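Local structure of cytoplasmic Protein STM1381 (Salmonella enterica subsp. enterica serovar Typhimurium, 3SOZ) at residues 122-127 / 143-148; 182-187 / 198-203; 83-88 / 99-104. The protein is of unknown function but belongs to a family of putative glutamine amidotransferases and probably has their class I amidotransferase-like fold. All coordinates share one frame; numbering follows the deposited sequence.

Contact 1: 122-127 / 143-148; sequences SFTGIE and VDMLDV
With chi1 at -62°, Thr124 sets OG1 beside its own backbone N and anti to its carbonyl carbon, and this delivers the hydroxyl to the chain at Leu146. The same torsion puts CG2 anti to the backbone N, which brings the methyl toward Val148 O, Thr124 CG2 lying 3.1 Å from that oxygen. Thr124 OG1 donates to Leu146 O at 2.6 Å, arriving in the carbonyl plane on a lone pair with a C=O...donor angle of 144°.

Met145, a selenomethionine, slides past Thr124 in the opposite direction, and its CB passes 3.5 Å from Thr124 OG1. Its chi1 of -83° sets CG anti to its own carbonyl carbon, the nearly extended chi2 carries Met145 SE to within 3.6 Å of Phe123 CA, and a bend at chi3 then turns the terminal methyl away from Phe123. The selenium also lies at the edge of the Phe123 ring, near its plane, while Met145 CG packs on Phe123 CB at 3.9 Å.

In the fold, 122-127 belongs to the loop that follows parallel strand 113-117, while the second segment starts on the short strand 143-144, which pairs antiparallel with strand 175-187. The threonine bond therefore ties a loop at the end of the parallel strands to the chain leaving an edge of the mixed sheet. Asp150 OD2 accepts from the backbone N of both Thr124 and Gly125. Lys133 NZ bonds Met145 O and forms a salt bridge with Asp147 OD1. Beyond, Phe123 CE1 reaches Val143 CG2 at 4.5 Å, a loose apolar approach oblique to the ring, and both residues also pack on Cys215 of strand 211-216.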
ATOM      1  N   SER A 122       8.623  -1.877  10.635  1.00 41.42           N
ATOM      2  CA  SER A 122       9.659  -0.921  10.954  1.00 43.27           C
ATOM      3  C   SER A 122       9.937  -0.148   9.701  1.00 44.30           C
ATOM      4  O   SER A 122       9.647  -0.603   8.552  1.00 44.16           O
ATOM      5  CB  SER A 122      10.968  -1.600  11.383  1.00 43.69           C
ATOM      6  OG  SER A 122      10.899  -2.271  12.642  1.00 46.69           O
ATOM      7  N   PHE A 123      10.547   1.007   9.918  1.00 44.31           N
ATOM      8  CA  PHE A 123      10.906   1.918   8.827  1.00 44.92           C
ATOM      9  C   PHE A 123       9.700   2.186   7.903  1.00 45.24           C
ATOM     10  O   PHE A 123       8.698   2.739   8.371  1.00 45.40           O
ATOM     11  CB  PHE A 123      12.208   1.474   8.128  1.00 44.07           C
ATOM     12  CG  PHE A 123      13.297   1.105   9.104  1.00 44.38           C
ATOM     13  CD1 PHE A 123      14.007   2.099   9.796  1.00 44.78           C
ATOM     14  CD2 PHE A 123      13.586  -0.232   9.375  1.00 43.21           C
ATOM     15  CE1 PHE A 123      14.990   1.758  10.738  1.00 43.85           C
ATOM     16  CE2 PHE A 123      14.573  -0.587  10.296  1.00 43.84           C
ATOM     17  CZ  PHE A 123      15.282   0.424  10.984  1.00 44.52           C
ATOM     18  N   THR A 124       9.790   1.827   6.624  1.00 45.51           N
ATOM     19  CA  THR A 124       8.632   1.907   5.763  1.00 45.89           C
ATOM     20  C   THR A 124       7.784   0.639   5.913  1.00 45.39           C
ATOM     21  O   THR A 124       6.570   0.728   5.981  1.00 47.38           O
ATOM     22  CB  THR A 124       9.007   2.291   4.293  1.00 46.79           C
ATOM     23  OG1 THR A 124       9.615   3.603   4.285  1.00 47.73           O
ATOM     24  CG2 THR A 124       7.772   2.322   3.360  1.00 45.67           C
ATOM     25  N   GLY A 125       8.409  -0.523   6.025  1.00 44.42           N
ATOM     26  CA  GLY A 125       7.705  -1.774   6.319  1.00 42.34           C
ATOM     27  C   GLY A 125       6.918  -2.386   5.186  1.00 41.40           C
ATOM     28  O   GLY A 125       6.804  -1.822   4.114  1.00 41.09           O
ATOM     29  N   ILE A 126       6.367  -3.558   5.438  1.00 41.77           N
ATOM     30  CA  ILE A 126       5.614  -4.307   4.415  1.00 42.09           C
ATOM     31  C   ILE A 126       4.379  -3.582   3.938  1.00 43.02           C
ATOM     32  O   ILE A 126       3.689  -2.960   4.717  1.00 43.10           O
ATOM     33  CB  ILE A 126       5.213  -5.688   4.899  1.00 41.46           C
ATOM     34  CG1 ILE A 126       4.437  -6.418   3.775  1.00 42.80           C
ATOM     35  CG2 ILE A 126       4.470  -5.601   6.205  1.00 38.37           C
ATOM     36  CD1 ILE A 126       4.503  -7.971   3.842  1.00 39.56           C
ATOM     37  N   GLU A 127       4.121  -3.665   2.646  1.00 44.43           N
ATOM     38  CA  GLU A 127       3.168  -2.781   1.960  1.00 45.56           C
ATOM     39  C   GLU A 127       3.241  -1.339   2.462  1.00 44.54           C
ATOM     40  O   GLU A 127       2.247  -0.622   2.454  1.00 44.85           O
ATOM     41  CB  GLU A 127       1.736  -3.317   2.075  1.00 46.99           C
ATOM     42  CG  GLU A 127       1.554  -4.823   1.924  1.00 51.95           C
ATOM     43  CD  GLU A 127       0.068  -5.257   2.086  1.00 61.20           C
ATOM     44  OE1 GLU A 127      -0.796  -4.677   1.369  1.00 62.60           O
ATOM     45  OE2 GLU A 127      -0.231  -6.171   2.926  1.00 65.43           O
ATOM     46  N   VAL A 143      18.917   7.334   9.097  1.00 57.71           N
ATOM     47  CA  VAL A 143      18.608   6.847   7.712  1.00 57.16           C
ATOM     48  C   VAL A 143      17.439   7.573   7.009  1.00 57.42           C
ATOM     49  O   VAL A 143      16.492   8.073   7.669  1.00 57.39           O
ATOM     50  CB  VAL A 143      18.372   5.362   7.689  1.00 56.64           C
ATOM     51  CG1 VAL A 143      19.680   4.625   7.967  1.00 56.26           C
ATOM     52  CG2 VAL A 143      17.331   4.984   8.734  1.00 57.26           C
ATOM     53  N   ASP A 144      17.545   7.686   5.684  1.00 57.31           N
ATOM     54  CA  ASP A 144      16.391   8.036   4.867  1.00 58.20           C
ATOM     55  C   ASP A 144      15.657   6.770   4.472  1.00 57.03           C
ATOM     56  O   ASP A 144      16.285   5.745   4.223  1.00 57.00           O
ATOM     57  CB  ASP A 144      16.775   8.827   3.608  1.00 59.70           C
ATOM     58  CG  ASP A 144      17.017  10.326   3.888  1.00 63.75           C
ATOM     59  OD1 ASP A 144      16.286  10.943   4.722  1.00 67.83           O
ATOM     60  OD2 ASP A 144      17.961  10.886   3.273  1.00 67.30           O
HETATM   61  N   MSE A 145      14.329   6.861   4.422  1.00 56.33           N
HETATM   62  CA  MSE A 145      13.439   5.743   4.098  1.00 54.81           C
HETATM   63  C   MSE A 145      12.833   5.863   2.719  1.00 53.99           C
HETATM   64  O   MSE A 145      12.712   6.951   2.168  1.00 53.56           O
HETATM   65  CB  MSE A 145      12.330   5.641   5.148  1.00 55.05           C
HETATM   66  CG  MSE A 145      12.757   4.890   6.389  1.00 54.98           C
HETATM   67 SE   MSE A 145      11.654   5.347   7.903  1.00 57.14          SE
HETATM   68  CE  MSE A 145      12.239   7.144   8.328  1.00 58.53           C
ATOM     69  N   LEU A 146      12.448   4.723   2.167  1.00 53.96           N
ATOM     70  CA  LEU A 146      11.814   4.660   0.858  1.00 53.79           C
ATOM     71  C   LEU A 146      10.316   5.010   0.927  1.00 53.70           C
ATOM     72  O   LEU A 146       9.658   4.831   1.956  1.00 53.83           O
ATOM     73  CB  LEU A 146      11.987   3.249   0.303  1.00 53.85           C
ATOM     74  CG  LEU A 146      13.146   2.950  -0.662  1.00 55.81           C
ATOM     75  CD1 LEU A 146      14.321   3.946  -0.603  1.00 55.99           C
ATOM     76  CD2 LEU A 146      13.638   1.525  -0.509  1.00 55.81           C
ATOM     77  N   ASP A 147       9.797   5.537  -0.168  1.00 53.22           N
ATOM     78  CA  ASP A 147       8.380   5.713  -0.363  1.00 52.58           C
ATOM     79  C   ASP A 147       7.648   4.366  -0.529  1.00 51.48           C
ATOM     80  O   ASP A 147       6.494   4.236  -0.146  1.00 53.63           O
ATOM     81  CB  ASP A 147       8.147   6.522  -1.636  1.00 53.10           C
ATOM     82  CG  ASP A 147       8.388   8.018  -1.468  1.00 55.86           C
ATOM     83  OD1 ASP A 147       8.586   8.499  -0.322  1.00 59.58           O
ATOM     84  OD2 ASP A 147       8.331   8.730  -2.518  1.00 58.11           O
ATOM     85  N   VAL A 148       8.286   3.383  -1.130  1.00 49.29           N
ATOM     86  CA  VAL A 148       7.628   2.130  -1.442  1.00 47.22           C
ATOM     87  C   VAL A 148       7.964   1.096  -0.354  1.00 47.61           C
ATOM     88  O   VAL A 148       8.780   1.358   0.538  1.00 47.61           O
ATOM     89  CB  VAL A 148       8.086   1.567  -2.805  1.00 47.16           C
ATOM     90  CG1 VAL A 148       7.915   2.578  -3.903  1.00 45.37           C
ATOM     91  CG2 VAL A 148       9.554   1.040  -2.745  1.00 43.98           C
TER

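Contact 2: 182-187 / 198-203; sequences YNKLIA and NGDPLL
Tyr182 and Asp200 meet through a hydrogen bond in which the phenol donates to the carboxylate, Tyr182 OH to Asp200 OD2 at 2.8 Å. Tyr182 CG lies between its backbone N and carbonyl carbon (chi1 61°), which turns the phenol toward Asn198 and Asp200. Asp200 OD2 accepts on its anti lone pair, the one away from OD1, and lies at the ring edge, in plane, with ring and carboxylate planes turned 60° apart. The phenol oxygen is an acceptor as well: Asn198 ND2 reaches Tyr182 OH at 3.1 Å, fairly straight at 161°, with the hydroxyl close to the amide plane. Lys184 runs extended past the same carboxylate, Lys184 NZ and Asp200 OD2 being 4.8 Å apart; their opposite charges could still favour an ionised aspartate.

Between the backbones a water links the segments. It donates to Asn183 O at 3.0 Å and to Pro201 O, and accepts from Leu185 N at 2.9 Å, so one molecule satisfies two carbonyls and an amide. Beside it Pro201 CG and CD lie against the backbone, CD 3.2 Å from Leu185 O.

Asn198 and Gly199, both with positive phi, form the tight turn, close to type I', of the hairpin made by strands 192-197 and 200-208. That hairpin swings its turn toward strand 175-187, which on its other flank bonds the chain at Val152 and Asp150. The Tyr182 side chain also touches Val152 and Leu154 of strand 151-154 and Ile197 of strand 192-197, while Leu202 touches Phe216 of strand 211-216.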
ATOM      1  N   TYR A 182      15.913  -7.646   5.103  1.00 45.89           N
ATOM      2  CA  TYR A 182      16.132  -6.424   5.841  1.00 46.30           C
ATOM      3  C   TYR A 182      15.315  -5.320   5.186  1.00 47.55           C
ATOM      4  O   TYR A 182      14.824  -5.461   4.062  1.00 47.12           O
ATOM      5  CB  TYR A 182      17.645  -6.024   5.843  1.00 46.56           C
ATOM      6  CG  TYR A 182      18.208  -5.780   4.444  1.00 43.01           C
ATOM      7  CD1 TYR A 182      18.643  -6.830   3.672  1.00 41.84           C
ATOM      8  CD2 TYR A 182      18.249  -4.522   3.891  1.00 42.44           C
ATOM      9  CE1 TYR A 182      19.121  -6.653   2.413  1.00 39.12           C
ATOM     10  CE2 TYR A 182      18.721  -4.341   2.595  1.00 43.35           C
ATOM     11  CZ  TYR A 182      19.142  -5.443   1.872  1.00 41.71           C
ATOM     12  OH  TYR A 182      19.617  -5.333   0.583  1.00 45.64           O
ATOM     13  N   ASN A 183      15.207  -4.211   5.906  1.00 48.71           N
ATOM     14  CA  ASN A 183      14.667  -2.990   5.370  1.00 50.01           C
ATOM     15  C   ASN A 183      15.758  -2.219   4.630  1.00 51.23           C
ATOM     16  O   ASN A 183      16.846  -2.007   5.140  1.00 51.53           O
ATOM     17  CB  ASN A 183      14.103  -2.153   6.510  1.00 49.61           C
ATOM     18  CG  ASN A 183      12.835  -2.736   7.110  1.00 50.02           C
ATOM     19  OD1 ASN A 183      12.844  -3.330   8.196  1.00 47.73           O
ATOM     20  ND2 ASN A 183      11.721  -2.542   6.408  1.00 52.14           N
ATOM     21  N   LYS A 184      15.452  -1.783   3.420  1.00 53.18           N
ATOM     22  CA  LYS A 184      16.410  -1.119   2.591  1.00 53.96           C
ATOM     23  C   LYS A 184      16.334   0.320   2.991  1.00 55.23           C
ATOM     24  O   LYS A 184      15.249   0.902   2.938  1.00 54.84           O
ATOM     25  CB  LYS A 184      16.029  -1.248   1.131  1.00 54.25           C
ATOM     26  CG  LYS A 184      16.958  -0.524   0.194  1.00 54.33           C
ATOM     27  CD  LYS A 184      16.604  -0.787  -1.255  1.00 57.26           C
ATOM     28  CE  LYS A 184      17.537   0.018  -2.185  1.00 58.49           C
ATOM     29  NZ  LYS A 184      17.444  -0.498  -3.583  1.00 59.52           N
ATOM     30  N   LEU A 185      17.503   0.855   3.383  1.00 56.31           N
ATOM     31  CA  LEU A 185      17.716   2.226   3.803  1.00 57.40           C
ATOM     32  C   LEU A 185      18.923   2.866   3.104  1.00 59.05           C
ATOM     33  O   LEU A 185      19.706   2.225   2.388  1.00 59.20           O
ATOM     34  CB  LEU A 185      17.936   2.281   5.311  1.00 57.30           C
ATOM     35  CG  LEU A 185      16.799   1.635   6.100  1.00 56.54           C
ATOM     36  CD1 LEU A 185      17.253   1.208   7.438  1.00 55.96           C
ATOM     37  CD2 LEU A 185      15.684   2.595   6.216  1.00 54.10           C
ATOM     38  N   ILE A 186      19.043   4.168   3.312  1.00 60.31           N
ATOM     39  CA  ILE A 186      20.103   4.977   2.738  1.00 60.86           C
ATOM     40  C   ILE A 186      20.718   5.748   3.907  1.00 60.96           C
ATOM     41  O   ILE A 186      19.982   6.363   4.686  1.00 60.86           O
ATOM     42  CB  ILE A 186      19.502   5.990   1.740  1.00 60.85           C
ATOM     43  CG1 ILE A 186      18.968   5.268   0.506  1.00 60.39           C
ATOM     44  CG2 ILE A 186      20.531   7.106   1.396  1.00 61.21           C
ATOM     45  CD1 ILE A 186      18.038   6.136  -0.403  1.00 60.46           C
ATOM     46  N   ALA A 187      22.040   5.721   4.056  1.00 61.75           N
ATOM     47  CA  ALA A 187      22.653   6.530   5.142  1.00 62.73           C
ATOM     48  C   ALA A 187      22.510   8.052   4.902  1.00 63.10           C
ATOM     49  O   ALA A 187      22.657   8.539   3.787  1.00 62.93           O
ATOM     50  CB  ALA A 187      24.081   6.123   5.383  1.00 62.09           C
ATOM     51  N   ASN A 198      24.017  -7.095   1.548  1.00 57.24           N
ATOM     52  CA  ASN A 198      23.633  -7.043   0.133  1.00 57.18           C
ATOM     53  C   ASN A 198      23.855  -5.654  -0.452  1.00 57.83           C
ATOM     54  O   ASN A 198      23.046  -5.155  -1.231  1.00 58.22           O
ATOM     55  CB  ASN A 198      22.165  -7.486   0.004  1.00 57.11           C
ATOM     56  CG  ASN A 198      21.702  -7.660  -1.431  1.00 56.17           C
ATOM     57  OD1 ASN A 198      22.354  -8.307  -2.234  1.00 56.11           O
ATOM     58  ND2 ASN A 198      20.542  -7.101  -1.745  1.00 55.65           N
ATOM     59  N   GLY A 199      24.954  -5.014  -0.037  1.00 58.78           N
ATOM     60  CA  GLY A 199      25.378  -3.700  -0.565  1.00 58.15           C
ATOM     61  C   GLY A 199      24.478  -2.549  -0.148  1.00 58.94           C
ATOM     62  O   GLY A 199      24.328  -1.578  -0.909  1.00 59.82           O
ATOM     63  N   ASP A 200      23.874  -2.663   1.048  1.00 57.79           N
ATOM     64  CA  ASP A 200      22.978  -1.658   1.604  1.00 57.06           C
ATOM     65  C   ASP A 200      23.296  -1.543   3.085  1.00 56.56           C
ATOM     66  O   ASP A 200      23.848  -2.483   3.658  1.00 56.86           O
ATOM     67  CB  ASP A 200      21.516  -2.110   1.478  1.00 57.13           C
ATOM     68  CG  ASP A 200      20.955  -1.924   0.097  1.00 58.24           C
ATOM     69  OD1 ASP A 200      21.319  -0.915  -0.546  1.00 58.16           O
ATOM     70  OD2 ASP A 200      20.133  -2.790  -0.343  1.00 59.21           O
ATOM     71  N   PRO A 201      22.911  -0.419   3.732  1.00 55.70           N
ATOM     72  CA  PRO A 201      23.179  -0.232   5.175  1.00 55.40           C
ATOM     73  C   PRO A 201      22.573  -1.291   6.051  1.00 55.30           C
ATOM     74  O   PRO A 201      21.459  -1.717   5.812  1.00 56.98           O
ATOM     75  CB  PRO A 201      22.492   1.085   5.484  1.00 54.93           C
ATOM     76  CG  PRO A 201      22.452   1.806   4.208  1.00 55.11           C
ATOM     77  CD  PRO A 201      22.491   0.832   3.084  1.00 54.97           C
ATOM     78  N   LEU A 202      23.260  -1.703   7.091  1.00 54.79           N
ATOM     79  CA  LEU A 202      22.635  -2.600   8.012  1.00 54.91           C
ATOM     80  C   LEU A 202      22.665  -2.042   9.429  1.00 56.00           C
ATOM     81  O   LEU A 202      21.718  -2.234  10.192  1.00 56.06           O
ATOM     82  CB  LEU A 202      23.276  -3.974   7.930  1.00 54.45           C
ATOM     83  CG  LEU A 202      22.752  -5.204   8.717  1.00 55.50           C
ATOM     84  CD1 LEU A 202      23.689  -5.661   9.835  1.00 54.75           C
ATOM     85  CD2 LEU A 202      21.281  -5.125   9.206  1.00 52.82           C
ATOM     86  N   LEU A 203      23.747  -1.348   9.783  1.00 56.68           N
ATOM     87  CA  LEU A 203      23.914  -0.792  11.125  1.00 57.09           C
ATOM     88  C   LEU A 203      24.305   0.632  10.905  1.00 57.24           C
ATOM     89  O   LEU A 203      25.353   0.907  10.349  1.00 57.12           O
ATOM     90  CB  LEU A 203      25.034  -1.484  11.878  1.00 57.18           C
ATOM     91  CG  LEU A 203      24.714  -1.901  13.306  1.00 59.50           C
ATOM     92  CD1 LEU A 203      25.992  -2.091  14.092  1.00 58.30           C
ATOM     93  CD2 LEU A 203      23.793  -0.899  13.987  1.00 61.41           C
TER
HETATM   94  O   HOH W   1      19.534  -0.904   4.526  1.00 49.02           O

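Contact 3: 83-88 / 99-104; sequences TFLLQN and DALQLI
Phe84 meets Leu101 and Ala100 where the end of helix 81-85 lies against the first turn of helix 100-109. Both helices belong to the beta-alpha-beta crossover connecting the neighbouring parallel strands 73-77 and 113-117 of the central sheet, and this is a buried, apolar contact between the start and the finish of that connection.

Phe84 gives the largest share on the first segment. Its CG lies anti to the carbonyl carbon (chi1 -69°), which sends the ring across the Leu101 side chain at about a right angle. CD1 of Leu101 sits obliquely against the ring, 3.4 Å from Phe84 CG. Ala100 CB comes in at the edge, near the ring plane, and also packs on Phe84 CB at 4.1 Å. Farther out, Ile104 CD1 touches Phe84 CE1 at 4.0 Å, and both side chains continue onto strand 73-77, Phe84 on Ile76 and Ile104 on Ile74.

Leu85, in the next position, takes the other branch of the same leucine: Leu101 CD2 lies 3.8 Å from Leu85 CG, so Leu101 forks between the two residues. Leu85 also runs side by side with Asp99, pointing the same way, its CD2 3.7 Å from Asp99 OD1. Glu153 of the third subunit packs on Leu85 from outside.

After Leu86 leaves the helix, the Gln87 side chain reaches Ala100; it also touches Phe61 and Ile97. On the second segment, Asp99 is the N-cap of helix 100-109, and a single oxygen does the capping: OD1 accepts from Leu101 N at 2.6 Å, nearly along its C-O axis, and from Gln102 N at 2.9 Å, met from above the carboxylate plane.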
ATOM      1  N   THR A  83       0.520   2.413  15.454  1.00 46.41           N
ATOM      2  CA  THR A  83       0.350   2.072  16.828  1.00 46.75           C
ATOM      3  C   THR A  83       0.635   3.237  17.768  1.00 46.87           C
ATOM      4  O   THR A  83      -0.063   3.363  18.771  1.00 47.46           O
ATOM      5  CB  THR A  83       1.219   0.879  17.192  1.00 47.07           C
ATOM      6  OG1 THR A  83       0.725  -0.237  16.469  1.00 51.18           O
ATOM      7  CG2 THR A  83       1.143   0.540  18.686  1.00 44.13           C
ATOM      8  N   PHE A  84       1.648   4.061  17.484  1.00 46.87           N
ATOM      9  CA  PHE A  84       1.950   5.218  18.351  1.00 47.23           C
ATOM     10  C   PHE A  84       0.969   6.351  18.156  1.00 47.41           C
ATOM     11  O   PHE A  84       0.433   6.828  19.120  1.00 48.30           O
ATOM     12  CB  PHE A  84       3.373   5.737  18.158  1.00 47.16           C
ATOM     13  CG  PHE A  84       4.416   4.808  18.664  1.00 48.01           C
ATOM     14  CD1 PHE A  84       4.769   4.802  20.013  1.00 48.39           C
ATOM     15  CD2 PHE A  84       5.039   3.918  17.807  1.00 46.12           C
ATOM     16  CE1 PHE A  84       5.731   3.927  20.488  1.00 47.90           C
ATOM     17  CE2 PHE A  84       5.993   3.063  18.274  1.00 47.67           C
ATOM     18  CZ  PHE A  84       6.338   3.044  19.614  1.00 47.07           C
ATOM     19  N   LEU A  85       0.743   6.769  16.913  1.00 47.49           N
ATOM     20  CA  LEU A  85      -0.145   7.879  16.597  1.00 47.48           C
ATOM     21  C   LEU A  85      -1.624   7.613  16.865  1.00 48.86           C
ATOM     22  O   LEU A  85      -2.355   8.535  17.256  1.00 50.01           O
ATOM     23  CB  LEU A  85       0.018   8.278  15.140  1.00 46.97           C
ATOM     24  CG  LEU A  85       1.411   8.790  14.812  1.00 46.67           C
ATOM     25  CD1 LEU A  85       1.610   8.905  13.318  1.00 43.60           C
ATOM     26  CD2 LEU A  85       1.625  10.134  15.507  1.00 44.19           C
ATOM     27  N   LEU A  86      -2.082   6.378  16.667  1.00 49.62           N
ATOM     28  CA  LEU A  86      -3.514   6.074  16.795  1.00 50.38           C
ATOM     29  C   LEU A  86      -3.811   5.183  18.004  1.00 50.57           C
ATOM     30  O   LEU A  86      -4.237   4.025  17.849  1.00 52.11           O
ATOM     31  CB  LEU A  86      -4.050   5.463  15.501  1.00 50.19           C
ATOM     32  CG  LEU A  86      -3.753   6.384  14.312  1.00 52.23           C
ATOM     33  CD1 LEU A  86      -4.048   5.673  12.995  1.00 55.12           C
ATOM     34  CD2 LEU A  86      -4.539   7.672  14.369  1.00 52.63           C
ATOM     35  N   GLN A  87      -3.578   5.720  19.202  1.00 49.98           N
ATOM     36  CA  GLN A  87      -3.823   4.994  20.445  1.00 49.46           C
ATOM     37  C   GLN A  87      -5.332   4.865  20.602  1.00 49.00           C
ATOM     38  O   GLN A  87      -6.094   5.533  19.873  1.00 48.27           O
ATOM     39  CB  GLN A  87      -3.189   5.734  21.616  1.00 49.78           C
ATOM     40  CG  GLN A  87      -1.661   5.761  21.614  1.00 51.37           C
ATOM     41  CD  GLN A  87      -1.070   6.798  22.575  1.00 54.41           C
ATOM     42  OE1 GLN A  87      -0.236   7.597  22.184  1.00 55.57           O
ATOM     43  NE2 GLN A  87      -1.486   6.765  23.838  1.00 55.71           N
ATOM     44  N   ASN A  88      -5.783   4.010  21.514  1.00 48.66           N
ATOM     45  CA  ASN A  88      -7.208   3.700  21.541  1.00 49.75           C
ATOM     46  C   ASN A  88      -8.074   4.934  21.789  1.00 51.10           C
ATOM     47  O   ASN A  88      -9.124   5.099  21.179  1.00 50.96           O
ATOM     48  CB  ASN A  88      -7.522   2.644  22.570  1.00 49.28           C
ATOM     49  CG  ASN A  88      -6.850   1.310  22.306  1.00 50.40           C
ATOM     50  OD1 ASN A  88      -6.863   0.446  23.183  1.00 52.92           O
ATOM     51  ND2 ASN A  88      -6.273   1.115  21.117  1.00 51.24           N
ATOM     52  N   ASP A  99       1.086  13.708  20.636  1.00 66.21           N
ATOM     53  CA  ASP A  99       1.841  12.892  19.672  1.00 63.92           C
ATOM     54  C   ASP A  99       2.969  12.131  20.354  1.00 62.50           C
ATOM     55  O   ASP A  99       3.986  12.718  20.674  1.00 63.34           O
ATOM     56  CB  ASP A  99       2.386  13.799  18.560  1.00 63.95           C
ATOM     57  CG  ASP A  99       3.282  13.058  17.554  1.00 64.35           C
ATOM     58  OD1 ASP A  99       3.796  11.955  17.877  1.00 62.73           O
ATOM     59  OD2 ASP A  99       3.477  13.591  16.430  1.00 62.23           O
ATOM     60  N   ALA A 100       2.776  10.832  20.580  1.00 61.43           N
ATOM     61  CA  ALA A 100       3.765   9.906  21.222  1.00 60.26           C
ATOM     62  C   ALA A 100       5.148   9.884  20.586  1.00 60.02           C
ATOM     63  O   ALA A 100       6.135   9.500  21.224  1.00 59.93           O
ATOM     64  CB  ALA A 100       3.221   8.496  21.241  1.00 59.41           C
ATOM     65  N   LEU A 101       5.206  10.272  19.316  1.00 59.95           N
ATOM     66  CA  LEU A 101       6.430  10.242  18.538  1.00 59.96           C
ATOM     67  C   LEU A 101       7.163  11.571  18.709  1.00 60.58           C
ATOM     68  O   LEU A 101       8.400  11.621  18.594  1.00 60.33           O
ATOM     69  CB  LEU A 101       6.106   9.964  17.064  1.00 59.22           C
ATOM     70  CG  LEU A 101       6.236   8.574  16.399  1.00 59.67           C
ATOM     71  CD1 LEU A 101       6.317   7.358  17.341  1.00 58.34           C
ATOM     72  CD2 LEU A 101       5.162   8.358  15.340  1.00 57.87           C
ATOM     73  N   GLN A 102       6.405  12.646  18.965  1.00 60.67           N
ATOM     74  CA  GLN A 102       7.003  13.898  19.388  1.00 61.20           C
ATOM     75  C   GLN A 102       7.657  13.595  20.716  1.00 61.24           C
ATOM     76  O   GLN A 102       8.806  13.959  20.925  1.00 61.07           O
ATOM     77  CB  GLN A 102       5.975  15.026  19.570  1.00 61.84           C
ATOM     78  CG  GLN A 102       5.998  16.133  18.522  1.00 62.90           C
ATOM     79  CD  GLN A 102       7.391  16.597  18.169  1.00 63.25           C
ATOM     80  OE1 GLN A 102       7.599  17.162  17.101  1.00 64.40           O
ATOM     81  NE2 GLN A 102       8.349  16.357  19.045  1.00 63.03           N
ATOM     82  N   LEU A 103       6.936  12.902  21.596  1.00 60.85           N
ATOM     83  CA  LEU A 103       7.504  12.524  22.878  1.00 61.79           C
ATOM     84  C   LEU A 103       8.844  11.830  22.778  1.00 61.91           C
ATOM     85  O   LEU A 103       9.757  12.166  23.526  1.00 62.25           O
ATOM     86  CB  LEU A 103       6.538  11.679  23.714  1.00 61.95           C
ATOM     87  CG  LEU A 103       5.593  12.543  24.552  1.00 63.95           C
ATOM     88  CD1 LEU A 103       4.199  11.897  24.816  1.00 63.90           C
ATOM     89  CD2 LEU A 103       6.309  12.979  25.850  1.00 66.86           C
ATOM     90  N   ILE A 104       8.970  10.868  21.869  1.00 62.31           N
ATOM     91  CA  ILE A 104      10.225  10.133  21.737  1.00 62.76           C
ATOM     92  C   ILE A 104      11.288  11.052  21.129  1.00 63.29           C
ATOM     93  O   ILE A 104      12.450  11.052  21.560  1.00 63.74           O
ATOM     94  CB  ILE A 104      10.030   8.803  20.984  1.00 62.63           C
ATOM     95  CG1 ILE A 104       9.283   7.817  21.891  1.00 62.72           C
ATOM     96  CG2 ILE A 104      11.367   8.176  20.587  1.00 63.60           C
ATOM     97  CD1 ILE A 104       8.377   6.874  21.180  1.00 60.20           C
TER

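Contacts 1 and 2 adjoin, their centres 11 Å apart, because strand 143-144 pairs with strand 175-187: Asp144 N and Ile186 O, 2.9 Å apart, make a probable hydrogen bond. Phe123 CD2 also packs at 3.4 Å against Asn183 OD1. Contact 3 stands away, its centre 18 Å from that of contact 1 and 26 Å from that of contact 2, with nearest atoms about 9 and 14 Å away. Tyr132 touches both Phe84 of contact 3 and Met145 of contact 1. Along the chain the three follow in series, contact 3 first. With no ligand bound and no active site established, none can be assigned to catalysis.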